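Local coordinates for protein viral CASP8 and FADD-like apoptosis regulator (Molluscum contagiosum virus subtype 1, PDB 2F1S) that blocks death-receptor-induced apoptosis by interfering with caspase-8 recruitment and activation at the death-inducing signaling complex, and also suppresses host NF-kappa-B activation, at residues G107-S112 with L170-Q175; L34-A39 with R98-M103; F15-L20 with T44-L49; E141-L146 with S158-M163. All coordinates share one frame; numbering follows the deposited sequence.

Contact 1. Residues G107-S112 with L170-Q175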
loop_
_atom_site.group_PDB
_atom_site.type_symbol
_atom_site.label_atom_id
_atom_site.label_comp_id
_atom_site.label_asym_id
_atom_site.label_seq_id
_atom_site.Cartn_x
_atom_site.Cartn_y
_atom_site.Cartn_z
ATOM N N GLY A 107 5.379 -2.649 -5.063
ATOM C CA GLY A 107 4.524 -2.836 -6.224
ATOM C C GLY A 107 4.812 -1.880 -7.354
ATOM O O GLY A 107 4.646 -2.248 -8.526
ATOM N N GLU A 108 5.229 -0.659 -7.032
ATOM C CA GLU A 108 5.504 0.313 -8.096
ATOM C C GLU A 108 6.851 0.099 -8.740
ATOM O O GLU A 108 7.223 0.834 -9.678
ATOM C CB GLU A 108 5.433 1.739 -7.551
ATOM C CG GLU A 108 4.084 2.111 -7.000
ATOM C CD GLU A 108 3.007 1.996 -8.070
ATOM O OE1 GLU A 108 3.113 2.728 -9.088
ATOM O OE2 GLU A 108 2.085 1.173 -7.954
ATOM N N GLU A 109 7.609 -0.868 -8.240
ATOM C CA GLU A 109 8.897 -1.227 -8.848
ATOM C C GLU A 109 8.793 -2.432 -9.769
ATOM O O GLU A 109 9.814 -2.931 -10.247
ATOM C CB GLU A 109 9.917 -1.526 -7.773
ATOM C CG GLU A 109 10.247 -0.308 -6.905
ATOM C CD GLU A 109 11.483 -0.519 -5.997
ATOM O OE1 GLU A 109 12.623 -0.700 -6.514
ATOM O OE2 GLU A 109 11.316 -0.500 -4.753
ATOM N N LEU A 110 7.579 -2.928 -9.967
ATOM C CA LEU A 110 7.329 -4.088 -10.809
ATOM C C LEU A 110 6.652 -3.745 -12.130
ATOM O O LEU A 110 5.766 -2.869 -12.164
ATOM C CB LEU A 110 6.465 -5.088 -10.045
ATOM C CG LEU A 110 7.146 -5.699 -8.801
ATOM C CD1 LEU A 110 6.060 -6.330 -7.930
ATOM C CD2 LEU A 110 8.133 -6.761 -9.167
ATOM N N ASP A 111 7.110 -4.382 -13.212
ATOM C CA ASP A 111 6.420 -4.166 -14.496
ATOM C C ASP A 111 5.320 -5.203 -14.668
ATOM O O ASP A 111 5.117 -6.072 -13.812
ATOM C CB ASP A 111 7.389 -4.126 -15.706
ATOM C CG ASP A 111 8.030 -5.446 -16.018
ATOM O OD1 ASP A 111 7.448 -6.503 -15.749
ATOM O OD2 ASP A 111 9.164 -5.399 -16.575
ATOM N N SER A 112 4.546 -5.108 -15.752
ATOM C CA SER A 112 3.414 -6.023 -15.934
ATOM C C SER A 112 3.817 -7.465 -16.086
ATOM O O SER A 112 3.121 -8.354 -15.638
ATOM C CB SER A 112 2.537 -5.616 -17.144
ATOM O OG SER A 112 1.986 -4.314 -16.977
ATOM N N LEU A 170 16.294 -9.623 -6.677
ATOM C CA LEU A 170 16.941 -9.706 -5.394
ATOM C C LEU A 170 16.920 -8.378 -4.632
ATOM O O LEU A 170 16.970 -8.377 -3.399
ATOM C CB LEU A 170 18.385 -10.258 -5.575
ATOM C CG LEU A 170 18.429 -11.809 -5.615
ATOM C CD1 LEU A 170 17.468 -12.379 -6.626
ATOM C CD2 LEU A 170 19.844 -12.316 -5.869
ATOM N N ASP A 171 16.840 -7.257 -5.322
ATOM C CA ASP A 171 16.717 -5.942 -4.716
ATOM C C ASP A 171 15.384 -5.850 -3.929
ATOM O O ASP A 171 15.358 -5.374 -2.788
ATOM C CB ASP A 171 16.784 -4.818 -5.810
ATOM C CG ASP A 171 15.739 -4.946 -6.898
ATOM O OD1 ASP A 171 15.481 -6.060 -7.372
ATOM O OD2 ASP A 171 15.209 -3.880 -7.247
ATOM N N LEU A 172 14.302 -6.307 -4.542
ATOM C CA LEU A 172 12.979 -6.259 -3.897
ATOM C C LEU A 172 12.905 -7.297 -2.812
ATOM O O LEU A 172 12.375 -7.028 -1.755
ATOM C CB LEU A 172 11.898 -6.486 -4.949
ATOM C CG LEU A 172 11.904 -5.410 -6.038
ATOM C CD1 LEU A 172 10.739 -5.695 -6.996
ATOM C CD2 LEU A 172 11.816 -3.992 -5.494
ATOM N N CYS A 173 13.460 -8.483 -3.048
ATOM C CA CYS A 173 13.514 -9.507 -2.020
ATOM C C CYS A 173 14.210 -8.953 -0.777
ATOM O O CYS A 173 13.700 -9.139 0.340
ATOM C CB CYS A 173 14.280 -10.737 -2.555
ATOM S SG CYS A 173 14.556 -12.040 -1.358
ATOM N N GLN A 174 15.352 -8.287 -0.978
ATOM C CA GLN A 174 16.074 -7.769 0.152
ATOM C C GLN A 174 15.271 -6.729 0.914
ATOM O O GLN A 174 15.363 -6.669 2.139
ATOM C CB GLN A 174 17.413 -7.206 -0.315
ATOM C CG GLN A 174 18.257 -6.611 0.845
ATOM C CD GLN A 174 19.670 -6.243 0.419
ATOM O OE1 GLN A 174 20.258 -6.870 -0.481
ATOM N NE2 GLN A 174 20.239 -5.249 1.085
ATOM N N GLN A 175 14.494 -5.876 0.238
ATOM C CA GLN A 175 13.681 -4.930 0.982
ATOM C C GLN A 175 12.725 -5.655 1.901
ATOM O O GLN A 175 12.475 -5.210 3.014
ATOM C CB GLN A 175 12.909 -4.045 -0.005
ATOM C CG GLN A 175 13.766 -3.060 -0.770
ATOM C CD GLN A 175 12.856 -2.150 -1.563
ATOM O OE1 GLN A 175 12.018 -1.455 -0.977
ATOM N NE2 GLN A 175 13.016 -2.140 -2.890
HETATM O O HOH W 1 14.718 -2.030 -5.269
HETATM O O HOH W 2 10.307 0.472 -1.604
#

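Contact 2. Residues L34-A39 with R98-M103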
loop_
_atom_site.group_PDB
_atom_site.type_symbol
_atom_site.label_atom_id
_atom_site.label_comp_id
_atom_site.label_asym_id
_atom_site.label_seq_id
_atom_site.Cartn_x
_atom_site.Cartn_y
_atom_site.Cartn_z
ATOM N N LEU A 34 -3.772 1.025 1.563
ATOM C CA LEU A 34 -3.110 1.620 2.723
ATOM C C LEU A 34 -4.078 1.726 3.922
ATOM O O LEU A 34 -3.645 1.674 5.079
ATOM C CB LEU A 34 -2.571 3.047 2.375
ATOM C CG LEU A 34 -1.353 3.091 1.461
ATOM C CD1 LEU A 34 -1.062 4.545 1.117
ATOM C CD2 LEU A 34 -0.164 2.463 2.161
ATOM N N CYS A 35 -5.378 1.827 3.624
ATOM C CA CYS A 35 -6.419 1.958 4.629
ATOM C C CYS A 35 -7.061 0.650 4.963
ATOM O O CYS A 35 -8.047 0.626 5.692
ATOM C CB CYS A 35 -7.516 2.883 4.097
ATOM S SG CYS A 35 -6.985 4.594 3.827
ATOM N N HIS A 36 -6.470 -0.452 4.527
ATOM C CA HIS A 36 -7.113 -1.758 4.754
ATOM C C HIS A 36 -7.344 -2.174 6.213
ATOM O O HIS A 36 -8.381 -2.760 6.505
ATOM C CB HIS A 36 -6.272 -2.829 4.029
ATOM C CG HIS A 36 -6.907 -4.198 4.000
ATOM N ND1 HIS A 36 -7.939 -4.515 3.148
ATOM C CD2 HIS A 36 -6.632 -5.327 4.702
ATOM C CE1 HIS A 36 -8.269 -5.790 3.324
ATOM N NE2 HIS A 36 -7.493 -6.299 4.260
ATOM N N ASP A 37 -6.413 -1.898 7.112
ATOM C CA ASP A 37 -6.573 -2.285 8.524
ATOM C C ASP A 37 -7.471 -1.315 9.264
ATOM O O ASP A 37 -8.288 -1.751 10.082
ATOM C CB ASP A 37 -5.229 -2.280 9.252
ATOM C CG ASP A 37 -4.177 -3.178 8.594
ATOM O OD1 ASP A 37 -4.448 -4.381 8.447
ATOM O OD2 ASP A 37 -3.106 -2.680 8.257
ATOM N N ALA A 38 -7.352 -0.021 8.962
ATOM C CA ALA A 38 -8.095 0.984 9.732
ATOM C C ALA A 38 -9.473 1.285 9.232
ATOM O O ALA A 38 -10.291 1.832 9.980
ATOM C CB ALA A 38 -7.279 2.279 9.807
ATOM N N ALA A 39 -9.766 0.946 7.987
ATOM C CA ALA A 39 -11.093 1.212 7.439
ATOM C C ALA A 39 -11.590 -0.070 6.816
ATOM O O ALA A 39 -11.661 -0.223 5.593
ATOM C CB ALA A 39 -11.041 2.332 6.413
ATOM N N ARG A 98 4.470 0.589 8.345
ATOM C CA ARG A 98 5.642 0.304 7.503
ATOM C C ARG A 98 5.284 -0.814 6.505
ATOM O O ARG A 98 5.689 -0.741 5.340
ATOM C CB ARG A 98 6.824 -0.132 8.367
ATOM C CG ARG A 98 7.314 0.953 9.295
ATOM C CD ARG A 98 8.486 0.387 10.087
ATOM N NE ARG A 98 8.870 1.280 11.175
ATOM C CZ ARG A 98 8.223 1.382 12.333
ATOM N NH1 ARG A 98 7.148 0.642 12.572
ATOM N NH2 ARG A 98 8.651 2.238 13.252
ATOM N N TYR A 99 4.570 -1.837 6.975
ATOM C CA TYR A 99 4.162 -2.955 6.112
ATOM C C TYR A 99 3.361 -2.499 4.877
ATOM O O TYR A 99 3.743 -2.805 3.730
ATOM C CB TYR A 99 3.294 -3.936 6.908
ATOM C CG TYR A 99 2.630 -5.000 6.088
ATOM C CD1 TYR A 99 3.379 -5.920 5.353
ATOM C CD2 TYR A 99 1.258 -5.081 6.034
ATOM C CE1 TYR A 99 2.744 -6.867 4.587
ATOM C CE2 TYR A 99 0.600 -6.043 5.258
ATOM C CZ TYR A 99 1.373 -6.925 4.547
ATOM O OH TYR A 99 0.749 -7.882 3.770
ATOM N N ARG A 100 2.280 -1.740 5.089
ATOM C CA ARG A 100 1.471 -1.392 3.921
ATOM C C ARG A 100 2.180 -0.395 2.998
ATOM O O ARG A 100 2.087 -0.494 1.775
ATOM C CB ARG A 100 0.063 -0.906 4.322
ATOM C CG ARG A 100 -0.709 -1.990 5.061
ATOM C CD ARG A 100 -2.145 -2.118 4.698
ATOM N NE ARG A 100 -2.706 -3.205 5.502
ATOM C CZ ARG A 100 -2.833 -4.462 5.075
ATOM N NH1 ARG A 100 -2.501 -4.821 3.831
ATOM N NH2 ARG A 100 -3.253 -5.366 5.949
ATOM N N LYS A 101 2.903 0.554 3.562
ATOM C CA LYS A 101 3.654 1.507 2.718
ATOM C C LYS A 101 4.707 0.748 1.921
ATOM O O LYS A 101 4.900 1.038 0.732
ATOM C CB LYS A 101 4.323 2.588 3.597
ATOM C CG LYS A 101 3.294 3.494 4.255
ATOM C CD LYS A 101 3.943 4.661 5.061
ATOM C CE LYS A 101 4.425 4.166 6.411
ATOM N NZ LYS A 101 5.326 5.191 7.036
ATOM N N LEU A 102 5.381 -0.235 2.529
ATOM C CA LEU A 102 6.400 -0.980 1.773
ATOM C C LEU A 102 5.757 -1.752 0.620
ATOM O O LEU A 102 6.328 -1.804 -0.482
ATOM C CB LEU A 102 7.150 -1.934 2.705
ATOM C CG LEU A 102 8.267 -2.717 1.996
ATOM C CD1 LEU A 102 9.334 -1.787 1.420
ATOM C CD2 LEU A 102 8.853 -3.652 3.031
ATOM N N MET A 103 4.612 -2.376 0.858
ATOM C CA MET A 103 3.991 -3.118 -0.212
ATOM C C MET A 103 3.632 -2.217 -1.394
ATOM O O MET A 103 3.806 -2.622 -2.550
ATOM C CB MET A 103 2.765 -3.870 0.298
ATOM C CG MET A 103 3.081 -4.966 1.365
ATOM S SD MET A 103 4.301 -6.196 0.778
ATOM C CE MET A 103 5.715 -5.650 1.596
#

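Contact 3. Residues F15-L20 with T44-L49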
loop_
_atom_site.group_PDB
_atom_site.type_symbol
_atom_site.label_atom_id
_atom_site.label_comp_id
_atom_site.label_asym_id
_atom_site.label_seq_id
_atom_site.Cartn_x
_atom_site.Cartn_y
_atom_site.Cartn_z
ATOM N N PHE A 15 -12.727 19.192 2.055
ATOM C CA PHE A 15 -11.419 19.553 1.530
ATOM C C PHE A 15 -10.691 18.276 1.063
ATOM O O PHE A 15 -10.189 18.222 -0.072
ATOM C CB PHE A 15 -10.590 20.243 2.612
ATOM C CG PHE A 15 -9.138 20.406 2.283
ATOM C CD1 PHE A 15 -8.698 21.405 1.442
ATOM C CD2 PHE A 15 -8.198 19.581 2.896
ATOM C CE1 PHE A 15 -7.327 21.593 1.219
ATOM C CE2 PHE A 15 -6.829 19.761 2.676
ATOM C CZ PHE A 15 -6.392 20.776 1.832
ATOM N N LEU A 16 -10.660 17.281 1.946
ATOM C CA LEU A 16 -9.991 16.002 1.668
ATOM C C LEU A 16 -10.547 15.329 0.462
ATOM O O LEU A 16 -9.788 14.828 -0.369
ATOM C CB LEU A 16 -10.138 15.051 2.850
ATOM C CG LEU A 16 -9.604 15.686 4.120
ATOM C CD1 LEU A 16 -9.688 14.690 5.275
ATOM C CD2 LEU A 16 -8.185 16.127 3.867
ATOM N N ARG A 17 -11.871 15.252 0.388
ATOM C CA ARG A 17 -12.536 14.658 -0.765
ATOM C C ARG A 17 -12.220 15.378 -2.084
ATOM O O ARG A 17 -11.982 14.738 -3.107
ATOM C CB ARG A 17 -14.048 14.657 -0.584
ATOM C CG ARG A 17 -14.591 13.390 0.070
ATOM C CD ARG A 17 -16.107 13.429 0.211
ATOM N NE ARG A 17 -16.541 14.522 1.078
ATOM C CZ ARG A 17 -17.449 14.398 2.043
ATOM N NH1 ARG A 17 -18.021 13.222 2.269
ATOM N NH2 ARG A 17 -17.784 15.449 2.786
ATOM N N HIS A 18 -12.257 16.709 -2.071
ATOM C CA HIS A 18 -11.974 17.463 -3.281
ATOM C C HIS A 18 -10.552 17.075 -3.727
ATOM O O HIS A 18 -10.256 16.933 -4.914
ATOM C CB HIS A 18 -12.106 18.958 -2.953
ATOM C CG HIS A 18 -11.660 19.835 -4.047
ATOM N ND1 HIS A 18 -10.387 20.359 -4.125
ATOM C CD2 HIS A 18 -12.355 20.375 -5.079
ATOM C CE1 HIS A 18 -10.321 21.182 -5.160
ATOM N NE2 HIS A 18 -11.504 21.205 -5.750
ATOM N N LEU A 19 -9.722 16.868 -2.725
ATOM C CA LEU A 19 -8.356 16.415 -2.930
ATOM C C LEU A 19 -8.349 15.071 -3.698
ATOM O O LEU A 19 -7.558 14.915 -4.639
ATOM C CB LEU A 19 -7.673 16.258 -1.561
ATOM C CG LEU A 19 -6.296 15.569 -1.656
ATOM C CD1 LEU A 19 -5.410 16.327 -2.600
ATOM C CD2 LEU A 19 -5.653 15.510 -0.289
ATOM N N LEU A 20 -9.243 14.145 -3.328
ATOM C CA LEU A 20 -9.401 12.793 -3.947
ATOM C C LEU A 20 -9.694 12.746 -5.430
ATOM O O LEU A 20 -9.347 11.782 -6.119
ATOM C CB LEU A 20 -10.546 12.016 -3.281
ATOM C CG LEU A 20 -10.333 11.213 -1.997
ATOM C CD1 LEU A 20 -11.675 10.702 -1.468
ATOM C CD2 LEU A 20 -9.403 10.044 -2.300
ATOM N N THR A 44 -14.661 2.167 -1.503
ATOM C CA THR A 44 -14.368 3.415 -2.216
ATOM C C THR A 44 -13.524 4.304 -1.302
ATOM O O THR A 44 -13.650 4.228 -0.085
ATOM C CB THR A 44 -15.627 4.208 -2.617
ATOM O OG1 THR A 44 -16.167 4.873 -1.471
ATOM C CG2 THR A 44 -16.662 3.279 -3.244
ATOM N N VAL A 45 -12.682 5.167 -1.871
ATOM C CA VAL A 45 -11.843 5.999 -1.025
ATOM C C VAL A 45 -12.683 6.924 -0.170
ATOM O O VAL A 45 -12.319 7.254 0.959
ATOM C CB VAL A 45 -10.845 6.813 -1.863
ATOM C CG1 VAL A 45 -9.801 5.875 -2.459
ATOM C CG2 VAL A 45 -11.561 7.534 -2.961
ATOM N N THR A 46 -13.817 7.335 -0.716
ATOM C CA THR A 46 -14.723 8.207 0.009
ATOM C C THR A 46 -15.065 7.525 1.329
ATOM O O THR A 46 -14.944 8.129 2.391
ATOM C CB THR A 46 -15.995 8.455 -0.825
ATOM O OG1 THR A 46 -15.661 9.286 -1.946
ATOM C CG2 THR A 46 -17.080 9.136 0.012
ATOM N N GLN A 47 -15.453 6.254 1.253
ATOM C CA GLN A 47 -15.812 5.487 2.451
ATOM C C GLN A 47 -14.657 5.368 3.410
ATOM O O GLN A 47 -14.815 5.522 4.611
ATOM C CB GLN A 47 -16.244 4.074 2.096
ATOM C CG GLN A 47 -17.586 3.957 1.444
ATOM C CD GLN A 47 -17.926 2.530 1.155
ATOM O OE1 GLN A 47 -17.063 1.737 0.768
ATOM N NE2 GLN A 47 -19.196 2.183 1.317
ATOM N N ALA A 48 -13.476 5.058 2.884
ATOM C CA ALA A 48 -12.328 4.907 3.754
ATOM C C ALA A 48 -11.991 6.214 4.499
ATOM O O ALA A 48 -11.666 6.193 5.694
ATOM C CB ALA A 48 -11.119 4.419 2.922
ATOM N N LEU A 49 -12.068 7.351 3.805
ATOM C CA LEU A 49 -11.772 8.631 4.461
ATOM C C LEU A 49 -12.826 8.954 5.512
ATOM O O LEU A 49 -12.484 9.435 6.603
ATOM C CB LEU A 49 -11.681 9.762 3.440
ATOM C CG LEU A 49 -10.490 9.664 2.473
ATOM C CD1 LEU A 49 -10.534 10.881 1.562
ATOM C CD2 LEU A 49 -9.173 9.605 3.226
#

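Contact 4. Residues E141-L146 with S158-M163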
loop_
_atom_site.group_PDB
_atom_site.type_symbol
_atom_site.label_atom_id
_atom_site.label_comp_id
_atom_site.label_asym_id
_atom_site.label_seq_id
_atom_site.Cartn_x
_atom_site.Cartn_y
_atom_site.Cartn_z
ATOM N N GLU A 141 -3.278 -6.069 -4.825
ATOM C CA GLU A 141 -4.366 -7.044 -4.785
ATOM C C GLU A 141 -3.759 -8.436 -4.580
ATOM O O GLU A 141 -4.335 -9.256 -3.848
ATOM C CB GLU A 141 -5.235 -6.901 -6.065
ATOM C CG GLU A 141 -6.088 -5.619 -5.949
ATOM C CD GLU A 141 -6.462 -4.926 -7.268
ATOM O OE1 GLU A 141 -6.346 -5.518 -8.373
ATOM O OE2 GLU A 141 -6.891 -3.751 -7.178
ATOM N N LEU A 142 -2.590 -8.695 -5.132
ATOM C CA LEU A 142 -1.913 -9.975 -4.899
ATOM C C LEU A 142 -1.535 -10.046 -3.415
ATOM O O LEU A 142 -1.730 -11.118 -2.782
ATOM C CB LEU A 142 -0.657 -10.067 -5.765
ATOM C CG LEU A 142 0.347 -11.164 -5.409
ATOM C CD1 LEU A 142 -0.306 -12.542 -5.585
ATOM C CD2 LEU A 142 1.582 -11.042 -6.313
ATOM N N VAL A 143 -1.020 -8.953 -2.853
ATOM C CA VAL A 143 -0.694 -8.959 -1.438
ATOM C C VAL A 143 -1.916 -9.297 -0.578
ATOM O O VAL A 143 -1.853 -10.179 0.311
ATOM C CB VAL A 143 -0.092 -7.614 -0.991
ATOM C CG1 VAL A 143 0.123 -7.632 0.520
ATOM C CG2 VAL A 143 1.257 -7.415 -1.664
ATOM N N LEU A 144 -3.053 -8.660 -0.836
ATOM C CA LEU A 144 -4.232 -8.958 -0.051
ATOM C C LEU A 144 -4.690 -10.400 -0.248
ATOM O O LEU A 144 -5.159 -11.006 0.734
ATOM C CB LEU A 144 -5.364 -7.967 -0.385
ATOM C CG LEU A 144 -5.126 -6.522 -0.008
ATOM C CD1 LEU A 144 -6.310 -5.681 -0.458
ATOM C CD2 LEU A 144 -4.994 -6.428 1.501
ATOM N N ALA A 145 -4.592 -10.912 -1.476
ATOM C CA ALA A 145 -4.999 -12.299 -1.723
ATOM C C ALA A 145 -4.141 -13.234 -0.872
ATOM O O ALA A 145 -4.662 -14.198 -0.262
ATOM C CB ALA A 145 -4.895 -12.654 -3.184
ATOM N N LEU A 146 -2.844 -12.977 -0.819
ATOM C CA LEU A 146 -1.983 -13.825 0.020
ATOM C C LEU A 146 -2.312 -13.629 1.504
ATOM O O LEU A 146 -2.333 -14.597 2.255
ATOM C CB LEU A 146 -0.520 -13.488 -0.242
ATOM C CG LEU A 146 0.023 -13.805 -1.647
ATOM C CD1 LEU A 146 1.333 -13.068 -1.905
ATOM C CD2 LEU A 146 0.233 -15.258 -1.835
ATOM N N SER A 158 7.990 -13.438 4.212
ATOM C CA SER A 158 8.957 -14.299 3.539
ATOM C C SER A 158 8.411 -15.030 2.317
ATOM O O SER A 158 9.180 -15.243 1.393
ATOM C CB SER A 158 9.590 -15.288 4.535
ATOM O OG SER A 158 8.604 -16.171 5.023
ATOM N N VAL A 159 7.111 -15.355 2.284
ATOM C CA VAL A 159 6.605 -15.989 1.068
ATOM C C VAL A 159 6.745 -15.045 -0.129
ATOM O O VAL A 159 7.113 -15.461 -1.227
ATOM C CB VAL A 159 5.153 -16.446 1.273
ATOM C CG1 VAL A 159 4.506 -16.821 -0.081
ATOM C CG2 VAL A 159 5.142 -17.664 2.237
ATOM N N LEU A 160 6.411 -13.771 0.061
ATOM C CA LEU A 160 6.554 -12.798 -1.010
ATOM C C LEU A 160 8.040 -12.539 -1.316
ATOM O O LEU A 160 8.414 -12.363 -2.471
ATOM C CB LEU A 160 5.857 -11.528 -0.549
ATOM C CG LEU A 160 5.076 -10.579 -1.428
ATOM C CD1 LEU A 160 4.412 -11.269 -2.625
ATOM C CD2 LEU A 160 4.014 -9.966 -0.497
ATOM N N ALA A 161 8.913 -12.511 -0.283
ATOM C CA ALA A 161 10.340 -12.330 -0.558
ATOM C C ALA A 161 10.850 -13.501 -1.411
ATOM O O ALA A 161 11.652 -13.304 -2.353
ATOM C CB ALA A 161 11.135 -12.247 0.765
ATOM N N ASP A 162 10.374 -14.703 -1.081
ATOM C CA ASP A 162 10.744 -15.918 -1.841
ATOM C C ASP A 162 10.294 -15.804 -3.321
ATOM O O ASP A 162 11.042 -16.154 -4.234
ATOM C CB ASP A 162 10.093 -17.160 -1.213
ATOM C CG ASP A 162 10.743 -17.590 0.099
ATOM O OD1 ASP A 162 11.851 -17.127 0.427
ATOM O OD2 ASP A 162 10.071 -18.414 0.768
ATOM N N MET A 163 9.080 -15.305 -3.544
ATOM C CA MET A 163 8.576 -15.107 -4.898
ATOM C C MET A 163 9.425 -14.089 -5.649
ATOM O O MET A 163 9.744 -14.275 -6.818
ATOM C CB MET A 163 7.145 -14.608 -4.836
ATOM C CG MET A 163 6.155 -15.698 -4.358
ATOM S SD MET A 163 4.544 -15.046 -3.832
ATOM C CE MET A 163 4.085 -14.284 -5.246
#

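Contact 1. Residues G107-S112 with L170-Q175
Glu109 reaches across to Leu172 and Gln175 in the second death effector domain, where the turn between helices 98-107 and 112-125 meets the first turns of helix 170-185. Residues 169-172 read Arg-Leu-Asp-Leu, the RxDL motif of this domain family. With CG beside its backbone N (chi1 -64°) and the chain extended beyond, Glu109 presents its carboxylate to the helix. Gln175 comes from the opposite direction, and its amide donates through NE2 to Glu109 OE2 at 3.0 Å. The bond is almost straight (174°); the donor meets OE2 on the syn side, somewhat out of the carboxylate plane, while OE2 lies in the plane of the amide. Leu172 CD2 sits over one face of the same carboxylate, 3.5 Å from Glu109 CD, so an apolar methyl backs the acid while its oxygens turn to polar partners. The other branch of Leu172 packs against the turn, with CD1 3.6 Å from Leu110 CD2.

Asp171 brings a second carboxylate near this one, its OD2 4.2 Å from Glu109 OE1. A water donates to both oxygens and probably eases the approach, and Arg169 probably offsets the charge, since it forms a salt bridge with Asp171 OD2 and also donates to Glu109 O. The Gln175 side chain meanwhile rests on Leu102 and Val106 of helix 98-107. On its carbonyl side a second water donates to Gln175 OE1 at 2.7 Å and makes a weak bond to Glu109 OE2.

Contact 2. Residues L34-A39 with R98-M103
A salt bridge between the two tandem death effector domains joins Asp37, in the loop after helix 25-34 of the first, to Arg100 on helix 98-107 of the second. Arg100 grips the acid side-on: NE donates to Asp37 OD2 at 2.8 Å and NH2 to Asp37 OD1 at 2.9 Å. Both oxygens lie close to the guanidinium plane, but the carboxylate is turned 49° from it, and NE reaches OD2 from above the carboxylate plane. A bend in the arginine chain (chi2 -139°) carries the group to this place. One face of the guanidinium carries His36 CD2, with the imidazole steeply inclined and its edge presented; the opposite face carries CE2 of the Tyr99 ring. These rings and the paired bonds should restrict rotation of the group. Leu34 adds an apolar touch: its CD2 lies 3.7 Å from Arg100 O and also meets Lys101 CG. Arg100 has further partners: NH1 forms a salt bridge with Glu147, and the group makes a cation-pi contact with Phe33. The contact thus lies at the domain junction, where helix 45-54 packs on Cys35 and Ala38, and Leu144 of helix 139-148 touches His36 and Arg100.

Contact 3. Residues F15-L20 with T44-L49
Helices 13-20 and 45-54 pack at the margin of the hydrophobic core of the first death effector domain, a bundle of mainly antiparallel helices, with Leu20 pressed against Val45 and Leu49. The two short segments run nearly antiparallel, at 153°, and their axes come within 10.7 Å. Leu20 carries the contact with both branches, against two partners one helical turn apart. Its CD1 meets Leu49 CD1 tip to tip at 3.2 Å, and its CD2 lies 3.4 Å from Val45 CG2; both pairs are tighter than ordinary methyl contacts. Val45 and Leu20 slide past each other in opposite directions, and CG2 of the valine can meet both leucine methyls because it stands between the backbone N and the carbonyl carbon (chi1 of CG1 -70°). Leu49 has CG beside its backbone N and CD1 extended beyond it, which together bring that methyl to Leu20. The same methyl approaches Leu16 CB at 4.4 Å.

Toward the outer margin, the aliphatic part of Arg17 passes Thr46, a looser pairing of CD with CG2. Deeper in, Leu58 packs on both Leu16 and Leu49, while Leu32 of helix 25-34 touches Val45 and Ala48, so a further helix joins the core. The first turn of helix 45-54 is fixed by a capping box: Gln47 N donates to Thr44 OG1 at 3.1 Å, with an angle of 165°. In return, Thr44 N makes a weak bond to Gln47 OE1, an oxygen that also accepts from the backbone N of Thr43.

Contact 4. Residues E141-L146 with S158-M163
No ring, amide or carboxylate meets across helices 139-148 and 158-166 here; branched aliphatic groups and a thioether do the packing, with Leu160 set between Val143 and Leu146. A flat group nearby, Tyr99 of helix 98-107, touches Val143. Leu160 forks toward the other helix: CD1 lies 3.6 Å from Leu146 CD1, and CD2 lies 3.9 Å from Val143 CG2. Its torsions lie away from the usual leucine values (chi1 -144°, chi2 30°), and in this conformer one methyl faces each neighbour. It crosses Val143 at about a right angle and Leu146 more obliquely. One turn further on, Met163 lies along the same seam, its SD 4.2 Å from Leu146 CD1 and its CE at the same distance from Leu142 CD2. The segment axes approach to 11.6 Å at their closest and make an angle of 132°, so the gap is bridged by side chains alone, with no hydrogen bond across it.

Met103 meets both Val143 and Leu160. Leu118 of helix 112-125 packs on Leu142 and Met163, and Leu176 of helix 170-185 on Leu160. Helices converging in this way on an aliphatic centre form the core of the death effector domain, a member of the death-fold superfamily.

In the fold
Contacts 1 and 4 belong to the second death effector domain and contact 3 to the first, while contact 2 joins the two. Contact 3 lies on the opposite side of the chain's centre from contacts 1 and 4, with centres about 29 and 28 Å away. Contact 2 bridges this span: its Ala39 CB touches Ala48 CA of contact 3 at 3.9 Å, and its Met103 SD lies 4.0 Å from Leu160 CD2 of contact 4. Leu102 CD1 of helix 98-107 also reaches Gln175 OE1 of contact 1, at 3.6 Å. Contact 4 is nested in the chain loop closed by contact 1, their centres about 12 Å apart.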